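Local coordinates for protein C-C motif chemokine 1 (Homo sapiens, PDB 4OIK) that acts as a secreted CC chemokine that binds the receptor CCR8 and attracts monocytes but not neutrophils, at residues P7-C12 and N30-C35; L26-T31 and L66-S71. One frame throughout, in Å; residues are numbered along the deposited sequence.

Contact 1. Residues P7-C12 and N30-C35; sequences PFSRCC and NTSSIC. With NAG (2-acetamido-2-deoxy-beta-D-glucopyranose), chain E; SO4 (sulfate ion), chain F; SO4 (sulfate ion), chain H.
S32 holds the R10 backbone at both N and O, once through its hydroxyl and once through its own N-H: R10 N donates to S32 OG at 2.8 Å, while S32 N returns a straighter bond (169°) to R10 O, in the carbonyl plane. The pairing ties strand 9-11, which leads into the adjacent cysteines C11 and C12 of the CC chemokine motif, to the loop 30-35 that follows strand 25-30. With chi1 at -55°, S32 OG sits beside its own backbone N, and both groups can serve the same residue. A type I turn from S32 then brings C35 round to close the disulfide with C11, SG to SG 2.0 Å, chi3 -93°. S9 and C11 pair in an antiparallel ladder with a strand of the second subunit.

The R10 side chain runs extended from CG to NE. Its NE donates to O4 of a sulfate, probably from the crystallisation liquor, at 2.9 Å, with a weak second bond from NH1 to O1, and R10 of the second subunit holds the same ion. Water 1 accepts from R10 NH2 and donates to N30 O, each at 3.1 Å. Without the guanidinium, as with an alanine here, the sulfate would probably lose its NE and NH1 donors from this chain and the water-mediated link to N30 O would break. T31 OG1 turns to S36 O, while T31 CG2 lies against C12 SG at 3.7 Å, the sulfur that is itself bonded to C51.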
loop_
_atom_site.group_PDB
_atom_site.type_symbol
_atom_site.label_atom_id
_atom_site.label_comp_id
_atom_site.label_asym_id
_atom_site.label_seq_id
_atom_site.Cartn_x
_atom_site.Cartn_y
_atom_site.Cartn_z
ATOM N N PRO A 7 9.883 2.502 -2.060
ATOM C CA PRO A 7 8.460 2.317 -1.825
ATOM C C PRO A 7 8.048 1.062 -1.112
ATOM O O PRO A 7 8.752 0.057 -1.145
ATOM C CB PRO A 7 7.858 2.361 -3.234
ATOM C CG PRO A 7 8.978 2.108 -4.137
ATOM C CD PRO A 7 10.119 2.803 -3.484
ATOM N N PHE A 8 6.889 1.119 -0.474
ATOM C CA PHE A 8 6.348 -0.062 0.171
ATOM C C PHE A 8 5.697 -0.854 -0.949
ATOM O O PHE A 8 5.484 -0.328 -2.052
ATOM C CB PHE A 8 5.366 0.340 1.285
ATOM C CG PHE A 8 4.108 1.046 0.814
ATOM C CD1 PHE A 8 2.973 0.322 0.464
ATOM C CD2 PHE A 8 4.033 2.429 0.806
ATOM C CE1 PHE A 8 1.814 0.973 0.045
ATOM C CE2 PHE A 8 2.866 3.080 0.401
ATOM C CZ PHE A 8 1.768 2.342 0.025
ATOM N N SER A 9 5.419 -2.114 -0.689
ATOM C CA SER A 9 4.798 -3.002 -1.643
ATOM C C SER A 9 3.324 -3.103 -1.288
ATOM O O SER A 9 2.977 -3.157 -0.092
ATOM C CB SER A 9 5.427 -4.389 -1.536
ATOM O OG SER A 9 6.847 -4.347 -1.577
ATOM N N ARG A 10 2.455 -3.183 -2.302
ATOM C CA ARG A 10 1.032 -3.398 -2.027
ATOM C C ARG A 10 0.802 -4.868 -2.227
ATOM O O ARG A 10 1.057 -5.374 -3.319
ATOM C CB ARG A 10 0.138 -2.601 -2.985
ATOM C CG ARG A 10 0.289 -1.138 -2.818
ATOM C CD ARG A 10 -0.860 -0.398 -3.439
ATOM N NE ARG A 10 -0.636 1.033 -3.260
ATOM C CZ ARG A 10 -0.035 1.797 -4.155
ATOM N NH1 ARG A 10 0.168 3.081 -3.905
ATOM N NH2 ARG A 10 0.377 1.282 -5.307
ATOM N N CYS A 11 0.384 -5.566 -1.170
ATOM C CA CYS A 11 0.172 -7.017 -1.202
ATOM C C CYS A 11 -1.221 -7.390 -0.831
ATOM O O CYS A 11 -1.865 -6.732 -0.017
ATOM C CB CYS A 11 1.150 -7.725 -0.286
ATOM S SG CYS A 11 2.862 -7.233 -0.523
ATOM N N CYS A 12 -1.627 -8.531 -1.329
ATOM C CA CYS A 12 -2.913 -9.114 -1.055
ATOM C C CYS A 12 -2.747 -10.488 -0.461
ATOM O O CYS A 12 -2.480 -11.450 -1.186
ATOM C CB CYS A 12 -3.735 -9.139 -2.331
ATOM S SG CYS A 12 -4.446 -7.534 -2.733
ATOM N N ASN A 30 -2.518 -3.629 -9.842
ATOM C CA ASN A 30 -1.859 -4.948 -9.777
ATOM C C ASN A 30 -1.051 -4.917 -8.484
ATOM O O ASN A 30 -0.631 -3.840 -8.083
ATOM C CB ASN A 30 -0.924 -5.170 -10.976
ATOM C CG ASN A 30 -1.260 -6.363 -11.850
ATOM O OD1 ASN A 30 -2.424 -6.750 -12.023
ATOM N ND2 ASN A 30 -0.241 -6.953 -12.462
ATOM N N THR A 31 -0.887 -6.052 -7.793
ATOM C CA THR A 31 -0.097 -6.051 -6.547
ATOM C C THR A 31 1.393 -6.007 -6.911
ATOM O O THR A 31 1.766 -6.283 -8.057
ATOM C CB THR A 31 -0.411 -7.280 -5.688
ATOM O OG1 THR A 31 0.008 -8.435 -6.391
ATOM C CG2 THR A 31 -1.878 -7.403 -5.339
ATOM N N SER A 32 2.250 -5.677 -5.946
ATOM C CA SER A 32 3.691 -5.620 -6.199
ATOM C C SER A 32 4.228 -7.001 -6.559
ATOM O O SER A 32 3.798 -7.992 -5.971
ATOM C CB SER A 32 4.416 -5.045 -4.997
ATOM O OG SER A 32 3.847 -3.788 -4.682
ATOM N N SER A 33 5.136 -7.055 -7.555
ATOM C CA SER A 33 5.730 -8.280 -8.096
ATOM C C SER A 33 6.465 -9.144 -7.083
ATOM O O SER A 33 6.609 -10.352 -7.288
ATOM C CB SER A 33 6.627 -7.954 -9.277
ATOM O OG SER A 33 5.885 -7.188 -10.211
ATOM N N ILE A 34 6.920 -8.537 -5.988
ATOM C CA ILE A 34 7.620 -9.252 -4.930
ATOM C C ILE A 34 6.697 -10.181 -4.162
ATOM O O ILE A 34 7.131 -11.245 -3.760
ATOM C CB ILE A 34 8.412 -8.273 -4.021
ATOM C CG1 ILE A 34 9.343 -9.002 -3.026
ATOM C CG2 ILE A 34 7.541 -7.206 -3.348
ATOM C CD1 ILE A 34 10.749 -8.753 -3.299
ATOM N N CYS A 35 5.424 -9.783 -3.973
ATOM C CA CYS A 35 4.427 -10.514 -3.194
ATOM C C CYS A 35 3.194 -10.799 -4.040
ATOM O O CYS A 35 2.114 -10.982 -3.466
ATOM C CB CYS A 35 4.060 -9.695 -1.955
ATOM S SG CYS A 35 3.321 -8.069 -2.329
HETATM C C1 NAG E . -0.199 -7.487 -13.820
HETATM C C2 NAG E . 1.248 -7.069 -14.288
HETATM C C3 NAG E . 1.668 -7.895 -15.555
HETATM C C4 NAG E . 1.277 -9.400 -15.533
HETATM C C5 NAG E . -0.182 -9.589 -15.018
HETATM C C6 NAG E . -0.533 -11.094 -14.805
HETATM C C7 NAG E . 1.647 -4.598 -13.771
HETATM C C8 NAG E . 1.530 -3.257 -14.434
HETATM N N2 NAG E . 1.269 -5.622 -14.612
HETATM O O3 NAG E . 3.084 -7.743 -15.804
HETATM O O4 NAG E . 1.444 -9.990 -16.849
HETATM O O5 NAG E . -0.360 -8.904 -13.750
HETATM O O6 NAG E . -1.928 -11.347 -14.551
HETATM O O7 NAG E . 2.035 -4.747 -12.605
HETATM S S SO4 F . 6.003 -3.589 -8.710
HETATM O O1 SO4 F . 6.585 -4.844 -8.275
HETATM O O2 SO4 F . 6.746 -3.092 -9.870
HETATM O O3 SO4 F . 4.588 -3.806 -9.096
HETATM O O4 SO4 F . 6.085 -2.622 -7.591
HETATM S S SO4 H . -1.866 3.748 -1.084
HETATM O O1 SO4 H . -0.896 4.822 -1.341
HETATM O O2 SO4 H . -2.670 4.030 0.130
HETATM O O3 SO4 H . -2.793 3.551 -2.274
HETATM O O4 SO4 H . -1.108 2.576 -0.849
HETATM O O HOH W 1 0.506 -1.603 -6.302
HETATM O O HOH W 2 -0.092 -9.835 -3.108
#

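Contact 2. Residues L26-T31 and L66-S71; sequences LCYRNT and LRHCPS. With NAG (2-acetamido-2-deoxy-beta-D-glucopyranose), chain E; SO4 (sulfate ion), chain I.
L26 O meets L66 CD2 loosely at 4.0 Å and accepts a hydrogen bond from water 3, which in turn accepts one from R67 N, so one water bridges strand 25-30 and the tail after helix 57-63. C27 follows with the covalent tie, its SG bonded to C69 SG with chi3 at 101°. Y28 forms a single beta bridge with H68: Y28 N donates to R67 O at 3.2 Å, and Y28 O takes C69 N at 2.8 Å from a donor tilted out of the carbonyl plane, as well as a CA-H...O contact from H68.

With chi1 at 68°, Y28 CG stands between the backbone N and carbonyl carbon, which swings the phenol back under the tail. H68 CA lies 4.3 Å above the ring centre, and the imidazole edge points at the same ring in an offset edge-to-face pair, planes at 89°. L66 CB and O come to the phenol's edge, and water 4 joins Y28 OH to L66 O. R29 reaches along the far part of the tail; H68 CE1 lies over one face of its guanidinium, while NH2 makes a weak bond to S71 OG at 2.8 Å, at the edge. N30, bonded through ND2 to the sugar, brings its backbone N to 3.6 Å from H68 NE2.

H68 N holds a sulfate, probably from the crystallisation liquor, through O3, and R67 NH2 adds a weak bond to O1. With R29 NH1 only 4.2 Å from H68 NE2, protonation of the imidazole would probably be disfavoured.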
loop_
_atom_site.group_PDB
_atom_site.type_symbol
_atom_site.label_atom_id
_atom_site.label_comp_id
_atom_site.label_asym_id
_atom_site.label_seq_id
_atom_site.Cartn_x
_atom_site.Cartn_y
_atom_site.Cartn_z
ATOM N N LEU A 26 -14.042 1.425 -9.558
ATOM C CA LEU A 26 -13.551 2.469 -10.450
ATOM C C LEU A 26 -12.476 1.951 -11.402
ATOM O O LEU A 26 -12.512 2.243 -12.595
ATOM C CB LEU A 26 -13.008 3.636 -9.618
ATOM C CG LEU A 26 -14.067 4.560 -9.049
ATOM C CD1 LEU A 26 -13.839 4.801 -7.579
ATOM C CD2 LEU A 26 -14.040 5.861 -9.754
ATOM N N CYS A 27 -11.516 1.178 -10.869
ATOM C CA CYS A 27 -10.390 0.626 -11.613
ATOM C C CYS A 27 -9.716 -0.437 -10.770
ATOM O O CYS A 27 -10.135 -0.698 -9.637
ATOM C CB CYS A 27 -9.402 1.737 -12.000
ATOM S SG CYS A 27 -8.934 2.837 -10.635
ATOM N N TYR A 28 -8.652 -1.036 -11.306
ATOM C CA TYR A 28 -7.877 -2.005 -10.543
ATOM C C TYR A 28 -6.383 -1.622 -10.470
ATOM O O TYR A 28 -5.878 -0.944 -11.361
ATOM C CB TYR A 28 -8.059 -3.436 -11.101
ATOM C CG TYR A 28 -7.445 -3.636 -12.474
ATOM C CD1 TYR A 28 -6.093 -3.938 -12.620
ATOM C CD2 TYR A 28 -8.216 -3.525 -13.625
ATOM C CE1 TYR A 28 -5.516 -4.082 -13.879
ATOM C CE2 TYR A 28 -7.659 -3.708 -14.888
ATOM C CZ TYR A 28 -6.308 -3.987 -15.010
ATOM O OH TYR A 28 -5.749 -4.154 -16.253
ATOM N N ARG A 29 -5.686 -2.104 -9.427
ATOM C CA ARG A 29 -4.235 -1.984 -9.260
ATOM C C ARG A 29 -3.689 -3.400 -9.216
ATOM O O ARG A 29 -4.342 -4.289 -8.648
ATOM C CB ARG A 29 -3.841 -1.237 -7.970
ATOM C CG ARG A 29 -3.629 0.244 -8.173
ATOM C CD ARG A 29 -2.635 0.825 -7.195
ATOM N NE ARG A 29 -1.894 1.955 -7.772
ATOM C CZ ARG A 29 -0.779 1.842 -8.492
ATOM N NH1 ARG A 29 -0.262 0.646 -8.750
ATOM N NH2 ARG A 29 -0.172 2.924 -8.962
ATOM N N ASN A 30 -2.518 -3.629 -9.842
ATOM C CA ASN A 30 -1.859 -4.948 -9.777
ATOM C C ASN A 30 -1.051 -4.917 -8.484
ATOM O O ASN A 30 -0.631 -3.840 -8.083
ATOM C CB ASN A 30 -0.924 -5.170 -10.976
ATOM C CG ASN A 30 -1.260 -6.363 -11.850
ATOM O OD1 ASN A 30 -2.424 -6.750 -12.023
ATOM N ND2 ASN A 30 -0.241 -6.953 -12.462
ATOM N N THR A 31 -0.887 -6.052 -7.793
ATOM C CA THR A 31 -0.097 -6.051 -6.547
ATOM C C THR A 31 1.393 -6.007 -6.911
ATOM O O THR A 31 1.766 -6.283 -8.057
ATOM C CB THR A 31 -0.411 -7.280 -5.688
ATOM O OG1 THR A 31 0.008 -8.435 -6.391
ATOM C CG2 THR A 31 -1.878 -7.403 -5.339
ATOM N N LEU A 66 -12.482 -3.076 -16.752
ATOM C CA LEU A 66 -11.975 -1.906 -16.050
ATOM C C LEU A 66 -10.585 -1.578 -16.553
ATOM O O LEU A 66 -9.894 -2.467 -17.066
ATOM C CB LEU A 66 -11.869 -2.246 -14.543
ATOM C CG LEU A 66 -13.143 -2.614 -13.787
ATOM C CD1 LEU A 66 -12.810 -3.399 -12.548
ATOM C CD2 LEU A 66 -13.948 -1.360 -13.428
ATOM N N ARG A 67 -10.149 -0.321 -16.356
ATOM C CA ARG A 67 -8.808 0.134 -16.704
ATOM C C ARG A 67 -7.935 0.074 -15.420
ATOM O O ARG A 67 -8.480 -0.081 -14.330
ATOM C CB ARG A 67 -8.853 1.580 -17.242
ATOM C CG ARG A 67 -9.765 1.803 -18.457
ATOM C CD ARG A 67 -9.064 1.544 -19.774
ATOM N NE ARG A 67 -9.990 1.695 -20.895
ATOM C CZ ARG A 67 -9.696 1.430 -22.165
ATOM N NH1 ARG A 67 -10.607 1.611 -23.114
ATOM N NH2 ARG A 67 -8.489 0.982 -22.495
ATOM N N HIS A 68 -6.596 0.208 -15.557
ATOM C CA HIS A 68 -5.650 0.251 -14.448
ATOM C C HIS A 68 -5.791 1.608 -13.734
ATOM O O HIS A 68 -6.045 2.601 -14.391
ATOM C CB HIS A 68 -4.206 0.070 -14.957
ATOM C CG HIS A 68 -3.234 -0.149 -13.840
ATOM N ND1 HIS A 68 -2.536 0.907 -13.272
ATOM C CD2 HIS A 68 -2.945 -1.287 -13.154
ATOM C CE1 HIS A 68 -1.848 0.384 -12.262
ATOM N NE2 HIS A 68 -2.045 -0.938 -12.160
ATOM N N CYS A 69 -5.626 1.663 -12.405
ATOM C CA CYS A 69 -5.757 2.935 -11.680
ATOM C C CYS A 69 -4.668 3.929 -12.028
ATOM O O CYS A 69 -3.517 3.524 -12.158
ATOM C CB CYS A 69 -5.846 2.713 -10.174
ATOM S SG CYS A 69 -7.380 1.910 -9.640
ATOM N N PRO A 70 -4.986 5.231 -12.184
ATOM C CA PRO A 70 -3.915 6.200 -12.479
ATOM C C PRO A 70 -3.195 6.618 -11.193
ATOM O O PRO A 70 -3.723 6.380 -10.109
ATOM C CB PRO A 70 -4.660 7.370 -13.137
ATOM C CG PRO A 70 -6.059 7.290 -12.609
ATOM C CD PRO A 70 -6.307 5.892 -12.085
ATOM N N SER A 71 -2.029 7.276 -11.309
ATOM C CA SER A 71 -1.239 7.729 -10.157
ATOM C C SER A 71 -0.922 9.212 -10.218
ATOM O O SER A 71 -0.855 9.782 -11.316
ATOM C CB SER A 71 0.064 6.937 -10.074
ATOM O OG SER A 71 -0.173 5.574 -9.763
HETATM C C1 NAG E . -0.199 -7.487 -13.820
HETATM C C2 NAG E . 1.248 -7.069 -14.288
HETATM C C3 NAG E . 1.668 -7.895 -15.555
HETATM C C4 NAG E . 1.277 -9.400 -15.533
HETATM C C5 NAG E . -0.182 -9.589 -15.018
HETATM C C6 NAG E . -0.533 -11.094 -14.805
HETATM C C7 NAG E . 1.647 -4.598 -13.771
HETATM C C8 NAG E . 1.530 -3.257 -14.434
HETATM N N2 NAG E . 1.269 -5.622 -14.612
HETATM O O3 NAG E . 3.084 -7.743 -15.804
HETATM O O4 NAG E . 1.444 -9.990 -16.849
HETATM O O5 NAG E . -0.360 -8.904 -13.750
HETATM O O6 NAG E . -1.928 -11.347 -14.551
HETATM O O7 NAG E . 2.035 -4.747 -12.605
HETATM S S SO4 I . -5.584 -0.325 -19.104
HETATM O O1 SO4 I . -6.105 -0.098 -20.459
HETATM O O2 SO4 I . -4.181 -0.756 -19.192
HETATM O O3 SO4 I . -5.669 0.925 -18.317
HETATM O O4 SO4 I . -6.374 -1.389 -18.467
HETATM O O HOH W 3 -11.686 1.199 -14.847
HETATM O O HOH W 4 -8.027 -4.629 -17.989
#

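Overall arrangement
The two contacts lie with their centres 13 Å apart and share N30 and T31, where strand 25-30 runs out into the loop. Along the chain the order is 7-12, then 26-31 leading straight into 30-35, and finally 66-71 beyond helix 57-63. Strand 25-30 is an outermost strand of the three-stranded antiparallel sheet and pairs with strand 39-44, whose side chains meet both contacts. Contact 2 ties the C-terminal tail to strand 25-30 itself, and contact 1 ties the N-terminal segment to the loop that follows it, each by a disulfide. R10 NH2 and R29 NE are 3.4 Å apart, like charges side by side, and the sugar on N30 adjoins both contacts.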